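MTH0777 (Methanothermobacter thermautotrophicus, PDB 1KJN) is of unknown function but forms a two-chain assembly of alpha/beta subunits, each built round a parallel beta sheet. Local coordinates at residues Thr106-Leu118 / Ala131-Leu145. Residues are numbered along the deposited sequence; the frame is centred on the assembly and turned at random.
Sequences TLAIIFDRDADVL and AEIIAARAHHNPAPL
Ile134 O receives the N-H of Ile110 at 2.7 Å and, less strongly, the CA-H of Ile109. Ile134 N in turn gives to Ala108 O at 2.9 Å, and bonds from Glu132 N to Thr106 O, Ala108 N to Glu132 O (nearly straight, 172° at the hydrogen) and Ala136 N to Ile110 O keep strands 106-111 and 132-136 in parallel register; the last bond, Asp112 N to Ala136 O, is weak at 3.4 Å. On one face of the sheet, Leu107 CD1 reaches Ile134 CG1, and CG2 of Ile109 meets Leu145 CD2. With Phe111 CG between its backbone N and carbonyl carbon (chi1 63°), the ring leads away from 131-145; Leu145 CD1 packs against Phe111 CB at 3.9 Å, while Ala138 O approaches the ring edge at CD2. On the other face, Ile110 CD1 touches Ile133 CG2 where helix 115-128 packs, its Ile125 touching both side chains. Beyond the strands, Arg113, bent at chi2 and chi3, sends NH1 to Arg137 O at 3.0 Å, from above the carbonyl plane, and Arg113 CG packs on His139 CB. Leu118 CD1 comes across the Arg137 chain to meet CG at 3.4 Å. An Asx turn, with Asp112 OD2 accepting from Asp114 N, leads to the helix that Asp114 OD1 N-caps through Asp116 N. Strand 105-111, helix 115-128 and strand 132-136, outermost in this chain, form the last beta-alpha-beta unit of a parallel sheet ordered 3-2-1-4-5-6, as in Rossmann-like folds.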
ATOM      1  N   THR A 106      -1.642  -0.941  24.546  1.00 27.08           N
ATOM      2  CA  THR A 106      -2.149  -0.279  23.356  1.00 30.49           C
ATOM      3  C   THR A 106      -1.184   0.722  22.716  1.00 32.60           C
ATOM      4  O   THR A 106      -0.455   1.432  23.411  1.00 27.15           O
ATOM      5  CB  THR A 106      -3.456   0.451  23.716  1.00 29.79           C
ATOM      6  OG1 THR A 106      -4.375  -0.488  24.299  1.00 31.82           O
ATOM      7  CG2 THR A 106      -4.078   1.101  22.481  1.00 30.45           C
ATOM      8  N   LEU A 107      -1.258   0.828  21.390  1.00 29.87           N
ATOM      9  CA  LEU A 107      -0.397   1.725  20.642  1.00 27.99           C
ATOM     10  C   LEU A 107      -1.151   2.531  19.610  1.00 28.03           C
ATOM     11  O   LEU A 107      -1.890   1.980  18.785  1.00 27.54           O
ATOM     12  CB  LEU A 107       0.722   0.938  19.948  1.00 26.45           C
ATOM     13  CG  LEU A 107       1.592   1.744  18.977  1.00 27.07           C
ATOM     14  CD1 LEU A 107       2.359   2.827  19.727  1.00 27.10           C
ATOM     15  CD2 LEU A 107       2.543   0.832  18.210  1.00 20.41           C
ATOM     16  N   ALA A 108      -0.964   3.845  19.665  1.00 27.68           N
ATOM     17  CA  ALA A 108      -1.594   4.743  18.714  1.00 21.82           C
ATOM     18  C   ALA A 108      -0.517   5.249  17.780  1.00 25.18           C
ATOM     19  O   ALA A 108       0.533   5.695  18.241  1.00 23.55           O
ATOM     20  CB  ALA A 108      -2.223   5.888  19.417  1.00 19.44           C
ATOM     21  N   ILE A 109      -0.768   5.157  16.472  1.00 20.48           N
ATOM     22  CA  ILE A 109       0.175   5.634  15.457  1.00 20.99           C
ATOM     23  C   ILE A 109      -0.578   6.775  14.755  1.00 22.56           C
ATOM     24  O   ILE A 109      -1.511   6.559  13.960  1.00 23.66           O
ATOM     25  CB  ILE A 109       0.572   4.496  14.495  1.00 20.71           C
ATOM     26  CG1 ILE A 109       1.420   3.466  15.257  1.00 19.14           C
ATOM     27  CG2 ILE A 109       1.344   5.039  13.276  1.00 18.94           C
ATOM     28  CD1 ILE A 109       1.723   2.187  14.501  1.00 21.65           C
ATOM     29  N   ILE A 110      -0.231   7.986  15.165  1.00 20.08           N
ATOM     30  CA  ILE A 110      -0.856   9.205  14.686  1.00 21.31           C
ATOM     31  C   ILE A 110      -0.079   9.886  13.579  1.00 23.28           C
ATOM     32  O   ILE A 110       1.118  10.121  13.711  1.00 24.09           O
ATOM     33  CB  ILE A 110      -1.055  10.172  15.865  1.00 22.66           C
ATOM     34  CG1 ILE A 110      -1.917   9.479  16.931  1.00 23.46           C
ATOM     35  CG2 ILE A 110      -1.633  11.506  15.379  1.00 21.33           C
ATOM     36  CD1 ILE A 110      -2.127  10.271  18.210  1.00 26.39           C
ATOM     37  N   PHE A 111      -0.778  10.232  12.499  1.00 22.85           N
ATOM     38  CA  PHE A 111      -0.125  10.875  11.377  1.00 19.83           C
ATOM     39  C   PHE A 111      -1.007  11.793  10.557  1.00 21.98           C
ATOM     40  O   PHE A 111      -2.193  11.542  10.355  1.00 20.68           O
ATOM     41  CB  PHE A 111       0.521   9.828  10.465  1.00 19.17           C
ATOM     42  CG  PHE A 111      -0.457   8.886   9.827  1.00 19.68           C
ATOM     43  CD1 PHE A 111      -1.036   7.852  10.566  1.00 22.18           C
ATOM     44  CD2 PHE A 111      -0.823   9.047   8.494  1.00 17.44           C
ATOM     45  CE1 PHE A 111      -1.972   6.989   9.988  1.00 26.59           C
ATOM     46  CE2 PHE A 111      -1.757   8.196   7.905  1.00 23.64           C
ATOM     47  CZ  PHE A 111      -2.334   7.162   8.653  1.00 24.18           C
ATOM     48  N   ASP A 112      -0.385  12.867  10.084  1.00 24.91           N
ATOM     49  CA  ASP A 112      -1.004  13.876   9.242  1.00 28.38           C
ATOM     50  C   ASP A 112       0.145  14.837   8.906  1.00 28.81           C
ATOM     51  O   ASP A 112       1.126  14.916   9.651  1.00 28.44           O
ATOM     52  CB  ASP A 112      -2.118  14.604  10.005  1.00 25.77           C
ATOM     53  CG  ASP A 112      -2.952  15.494   9.102  1.00 28.19           C
ATOM     54  OD1 ASP A 112      -4.020  15.048   8.649  1.00 30.55           O
ATOM     55  OD2 ASP A 112      -2.539  16.638   8.843  1.00 31.98           O
ATOM     56  N   ARG A 113       0.052  15.550   7.792  1.00 32.02           N
ATOM     57  CA  ARG A 113       1.119  16.488   7.433  1.00 37.30           C
ATOM     58  C   ARG A 113       1.051  17.787   8.226  1.00 36.51           C
ATOM     59  O   ARG A 113       2.051  18.475   8.394  1.00 40.52           O
ATOM     60  CB  ARG A 113       1.112  16.775   5.933  1.00 37.90           C
ATOM     61  CG  ARG A 113       1.742  15.656   5.121  1.00 41.64           C
ATOM     62  CD  ARG A 113       3.217  15.453   5.475  1.00 43.37           C
ATOM     63  NE  ARG A 113       4.046  16.554   4.991  1.00 50.64           N
ATOM     64  CZ  ARG A 113       5.370  16.621   5.118  1.00 52.04           C
ATOM     65  NH1 ARG A 113       6.047  15.651   5.724  1.00 46.94           N
ATOM     66  NH2 ARG A 113       6.021  17.668   4.626  1.00 55.42           N
ATOM     67  N   ASP A 114      -0.131  18.102   8.731  1.00 36.34           N
ATOM     68  CA  ASP A 114      -0.339  19.317   9.504  1.00 37.28           C
ATOM     69  C   ASP A 114      -0.003  19.037  10.971  1.00 35.79           C
ATOM     70  O   ASP A 114      -0.650  18.205  11.614  1.00 33.61           O
ATOM     71  CB  ASP A 114      -1.811  19.755   9.358  1.00 40.86           C
ATOM     72  CG  ASP A 114      -2.102  21.135   9.967  1.00 48.31           C
ATOM     73  OD1 ASP A 114      -1.505  21.501  11.001  1.00 42.76           O
ATOM     74  OD2 ASP A 114      -2.963  21.854   9.411  1.00 53.07           O
ATOM     75  N   ALA A 115       1.007  19.737  11.490  1.00 35.92           N
ATOM     76  CA  ALA A 115       1.425  19.594  12.890  1.00 35.08           C
ATOM     77  C   ALA A 115       0.298  19.911  13.886  1.00 36.77           C
ATOM     78  O   ALA A 115       0.200  19.278  14.933  1.00 39.00           O
ATOM     79  CB  ALA A 115       2.631  20.481  13.174  1.00 34.75           C
ATOM     80  N   ASP A 116      -0.552  20.883  13.556  1.00 36.45           N
ATOM     81  CA  ASP A 116      -1.668  21.263  14.422  1.00 38.88           C
ATOM     82  C   ASP A 116      -2.657  20.120  14.556  1.00 38.47           C
ATOM     83  O   ASP A 116      -3.098  19.799  15.655  1.00 34.82           O
ATOM     84  CB  ASP A 116      -2.398  22.507  13.887  1.00 43.59           C
ATOM     85  CG  ASP A 116      -1.532  23.759  13.914  1.00 51.74           C
ATOM     86  OD1 ASP A 116      -0.698  23.893  14.840  1.00 50.27           O
ATOM     87  OD2 ASP A 116      -1.688  24.610  13.006  1.00 57.35           O
ATOM     88  N   VAL A 117      -3.001  19.512  13.424  1.00 35.24           N
ATOM     89  CA  VAL A 117      -3.927  18.394  13.413  1.00 35.32           C
ATOM     90  C   VAL A 117      -3.333  17.261  14.249  1.00 33.49           C
ATOM     91  O   VAL A 117      -4.043  16.640  15.037  1.00 30.13           O
ATOM     92  CB  VAL A 117      -4.214  17.904  11.974  1.00 38.83           C
ATOM     93  CG1 VAL A 117      -5.104  16.670  12.001  1.00 39.67           C
ATOM     94  CG2 VAL A 117      -4.861  19.018  11.157  1.00 35.75           C
ATOM     95  N   LEU A 118      -2.028  17.027  14.114  1.00 31.09           N
ATOM     96  CA  LEU A 118      -1.386  15.971  14.891  1.00 33.95           C
ATOM     97  C   LEU A 118      -1.530  16.270  16.363  1.00 35.84           C
ATOM     98  O   LEU A 118      -1.817  15.373  17.154  1.00 35.13           O
ATOM     99  CB  LEU A 118       0.106  15.864  14.577  1.00 37.31           C
ATOM    100  CG  LEU A 118       0.447  15.399  13.177  1.00 40.90           C
ATOM    101  CD1 LEU A 118       1.914  15.089  13.084  1.00 45.80           C
ATOM    102  CD2 LEU A 118      -0.350  14.171  12.895  1.00 42.78           C
ATOM    103  N   ALA A 131      -2.242   4.858  26.429  1.00 38.17           N
ATOM    104  CA  ALA A 131      -1.565   4.241  25.300  1.00 35.47           C
ATOM    105  C   ALA A 131      -0.251   4.886  24.934  1.00 34.83           C
ATOM    106  O   ALA A 131      -0.072   6.090  25.096  1.00 30.50           O
ATOM    107  CB  ALA A 131      -2.481   4.242  24.082  1.00 29.23           C
ATOM    108  N   GLU A 132       0.652   4.067  24.406  1.00 31.98           N
ATOM    109  CA  GLU A 132       1.942   4.543  23.955  1.00 34.17           C
ATOM    110  C   GLU A 132       1.626   5.209  22.606  1.00 35.41           C
ATOM    111  O   GLU A 132       0.804   4.704  21.832  1.00 33.67           O
ATOM    112  CB  GLU A 132       2.892   3.362  23.768  1.00 38.28           C
ATOM    113  CG  GLU A 132       4.341   3.670  24.123  1.00 50.75           C
ATOM    114  CD  GLU A 132       4.592   3.638  25.621  1.00 54.53           C
ATOM    115  OE1 GLU A 132       4.371   2.574  26.246  1.00 55.68           O
ATOM    116  OE2 GLU A 132       5.020   4.673  26.170  1.00 57.69           O
ATOM    117  N   ILE A 133       2.264   6.341  22.337  1.00 33.28           N
ATOM    118  CA  ILE A 133       2.017   7.103  21.120  1.00 32.82           C
ATOM    119  C   ILE A 133       3.208   7.311  20.174  1.00 29.84           C
ATOM    120  O   ILE A 133       4.318   7.661  20.602  1.00 31.43           O
ATOM    121  CB  ILE A 133       1.462   8.501  21.487  1.00 32.48           C
ATOM    122  CG1 ILE A 133       0.161   8.359  22.284  1.00 32.14           C
ATOM    123  CG2 ILE A 133       1.243   9.345  20.230  1.00 36.07           C
ATOM    124  CD1 ILE A 133      -0.353   9.659  22.870  1.00 30.40           C
ATOM    125  N   ILE A 134       2.966   7.073  18.889  1.00 28.78           N
ATOM    126  CA  ILE A 134       3.962   7.312  17.839  1.00 28.85           C
ATOM    127  C   ILE A 134       3.288   8.317  16.926  1.00 29.34           C
ATOM    128  O   ILE A 134       2.193   8.055  16.410  1.00 34.32           O
ATOM    129  CB  ILE A 134       4.291   6.051  17.012  1.00 30.85           C
ATOM    130  CG1 ILE A 134       5.186   5.113  17.815  1.00 29.03           C
ATOM    131  CG2 ILE A 134       5.036   6.445  15.723  1.00 31.37           C
ATOM    132  CD1 ILE A 134       5.448   3.806  17.114  1.00 32.37           C
ATOM    133  N   ALA A 135       3.898   9.480  16.758  1.00 26.16           N
ATOM    134  CA  ALA A 135       3.313  10.496  15.900  1.00 27.83           C
ATOM    135  C   ALA A 135       4.320  11.082  14.919  1.00 32.34           C
ATOM    136  O   ALA A 135       5.511  11.206  15.229  1.00 36.45           O
ATOM    137  CB  ALA A 135       2.688  11.592  16.743  1.00 25.72           C
ATOM    138  N   ALA A 136       3.847  11.411  13.721  1.00 30.55           N
ATOM    139  CA  ALA A 136       4.709  11.996  12.692  1.00 28.15           C
ATOM    140  C   ALA A 136       3.928  12.672  11.564  1.00 28.79           C
ATOM    141  O   ALA A 136       2.813  12.262  11.211  1.00 27.53           O
ATOM    142  CB  ALA A 136       5.645  10.939  12.122  1.00 22.49           C
ATOM    143  N   ARG A 137       4.519  13.730  11.027  1.00 25.14           N
ATOM    144  CA  ARG A 137       3.946  14.481   9.920  1.00 28.43           C
ATOM    145  C   ARG A 137       4.330  13.726   8.645  1.00 32.68           C
ATOM    146  O   ARG A 137       5.390  13.959   8.062  1.00 33.07           O
ATOM    147  CB  ARG A 137       4.524  15.907   9.892  1.00 27.52           C
ATOM    148  CG  ARG A 137       4.099  16.794  11.067  1.00 30.04           C
ATOM    149  CD  ARG A 137       4.949  18.079  11.192  1.00 32.64           C
ATOM    150  NE  ARG A 137       6.296  17.796  11.692  1.00 30.97           N
ATOM    151  CZ  ARG A 137       7.425  18.041  11.031  1.00 32.67           C
ATOM    152  NH1 ARG A 137       7.398  18.591   9.818  1.00 29.62           N
ATOM    153  NH2 ARG A 137       8.589  17.694  11.571  1.00 27.56           N
ATOM    154  N   ALA A 138       3.481  12.798   8.223  1.00 31.15           N
ATOM    155  CA  ALA A 138       3.777  12.019   7.029  1.00 32.34           C
ATOM    156  C   ALA A 138       2.545  11.752   6.183  1.00 34.65           C
ATOM    157  O   ALA A 138       1.473  11.421   6.704  1.00 37.97           O
ATOM    158  CB  ALA A 138       4.440  10.677   7.418  1.00 27.87           C
ATOM    159  N   HIS A 139       2.723  11.849   4.872  1.00 29.98           N
ATOM    160  CA  HIS A 139       1.644  11.582   3.941  1.00 30.97           C
ATOM    161  C   HIS A 139       2.039  10.498   2.938  1.00 27.18           C
ATOM    162  O   HIS A 139       1.374   9.470   2.844  1.00 31.99           O
ATOM    163  CB  HIS A 139       1.247  12.845   3.199  1.00 34.25           C
ATOM    164  CG  HIS A 139       0.158  12.629   2.201  1.00 40.07           C
ATOM    165  ND1 HIS A 139       0.409  12.438   0.852  1.00 40.81           N
ATOM    166  CD2 HIS A 139      -1.186  12.548   2.345  1.00 33.69           C
ATOM    167  CE1 HIS A 139      -0.732  12.249   0.220  1.00 42.51           C
ATOM    168  NE2 HIS A 139      -1.719  12.310   1.103  1.00 38.65           N
ATOM    169  N   HIS A 140       3.105  10.734   2.178  1.00 23.72           N
ATOM    170  CA  HIS A 140       3.548   9.757   1.191  1.00 26.21           C
ATOM    171  C   HIS A 140       4.857   9.043   1.503  1.00 20.58           C
ATOM    172  O   HIS A 140       5.070   7.944   1.023  1.00 20.85           O
ATOM    173  CB  HIS A 140       3.568  10.357  -0.223  1.00 30.47           C
ATOM    174  CG  HIS A 140       4.071  11.762  -0.278  1.00 35.98           C
ATOM    175  ND1 HIS A 140       3.329  12.835   0.173  1.00 40.15           N
ATOM    176  CD2 HIS A 140       5.246  12.276  -0.712  1.00 43.64           C
ATOM    177  CE1 HIS A 140       4.027  13.946   0.024  1.00 45.02           C
ATOM    178  NE2 HIS A 140       5.197  13.633  -0.513  1.00 47.79           N
ATOM    179  N   ASN A 141       5.713   9.651   2.321  1.00 21.58           N
ATOM    180  CA  ASN A 141       6.987   9.029   2.696  1.00 19.96           C
ATOM    181  C   ASN A 141       6.779   8.343   4.047  1.00 22.72           C
ATOM    182  O   ASN A 141       6.564   8.993   5.068  1.00 25.32           O
ATOM    183  CB  ASN A 141       8.107  10.075   2.799  1.00 21.73           C
ATOM    184  CG  ASN A 141       9.480   9.459   3.122  1.00 20.15           C
ATOM    185  OD1 ASN A 141       9.592   8.275   3.431  1.00 19.74           O
ATOM    186  ND2 ASN A 141      10.532  10.270   3.007  1.00 18.60           N
ATOM    187  N   PRO A 142       6.900   7.014   4.077  1.00 23.16           N
ATOM    188  CA  PRO A 142       6.712   6.255   5.317  1.00 21.98           C
ATOM    189  C   PRO A 142       7.883   6.309   6.293  1.00 20.17           C
ATOM    190  O   PRO A 142       7.700   6.049   7.480  1.00 17.69           O
ATOM    191  CB  PRO A 142       6.538   4.840   4.804  1.00 20.54           C
ATOM    192  CG  PRO A 142       7.543   4.799   3.677  1.00 20.68           C
ATOM    193  CD  PRO A 142       7.333   6.136   2.981  1.00 19.63           C
ATOM    194  N   ALA A 143       9.068   6.664   5.795  1.00 20.42           N
ATOM    195  CA  ALA A 143      10.295   6.686   6.599  1.00 20.08           C
ATOM    196  C   ALA A 143      10.232   7.154   8.045  1.00 17.06           C
ATOM    197  O   ALA A 143      10.570   6.386   8.927  1.00 23.13           O
ATOM    198  CB  ALA A 143      11.430   7.377   5.848  1.00 18.43           C
ATOM    199  N   PRO A 144       9.709   8.361   8.322  1.00 20.07           N
ATOM    200  CA  PRO A 144       9.646   8.838   9.718  1.00 21.45           C
ATOM    201  C   PRO A 144       8.917   7.863  10.632  1.00 25.75           C
ATOM    202  O   PRO A 144       9.406   7.507  11.718  1.00 27.19           O
ATOM    203  CB  PRO A 144       8.839  10.135   9.621  1.00 23.04           C
ATOM    204  CG  PRO A 144       8.974  10.549   8.199  1.00 25.63           C
ATOM    205  CD  PRO A 144       8.999   9.279   7.421  1.00 22.13           C
ATOM    206  N   LEU A 145       7.730   7.452  10.194  1.00 20.23           N
ATOM    207  CA  LEU A 145       6.930   6.519  10.963  1.00 20.57           C
ATOM    208  C   LEU A 145       7.606   5.176  11.057  1.00 19.51           C
ATOM    209  O   LEU A 145       7.626   4.572  12.126  1.00 20.35           O
ATOM    210  CB  LEU A 145       5.538   6.349  10.339  1.00 17.80           C
ATOM    211  CG  LEU A 145       4.624   7.570  10.488  1.00 20.80           C
ATOM    212  CD1 LEU A 145       3.453   7.456   9.549  1.00 22.10           C
ATOM    213  CD2 LEU A 145       4.148   7.678  11.939  1.00 19.58           C
TER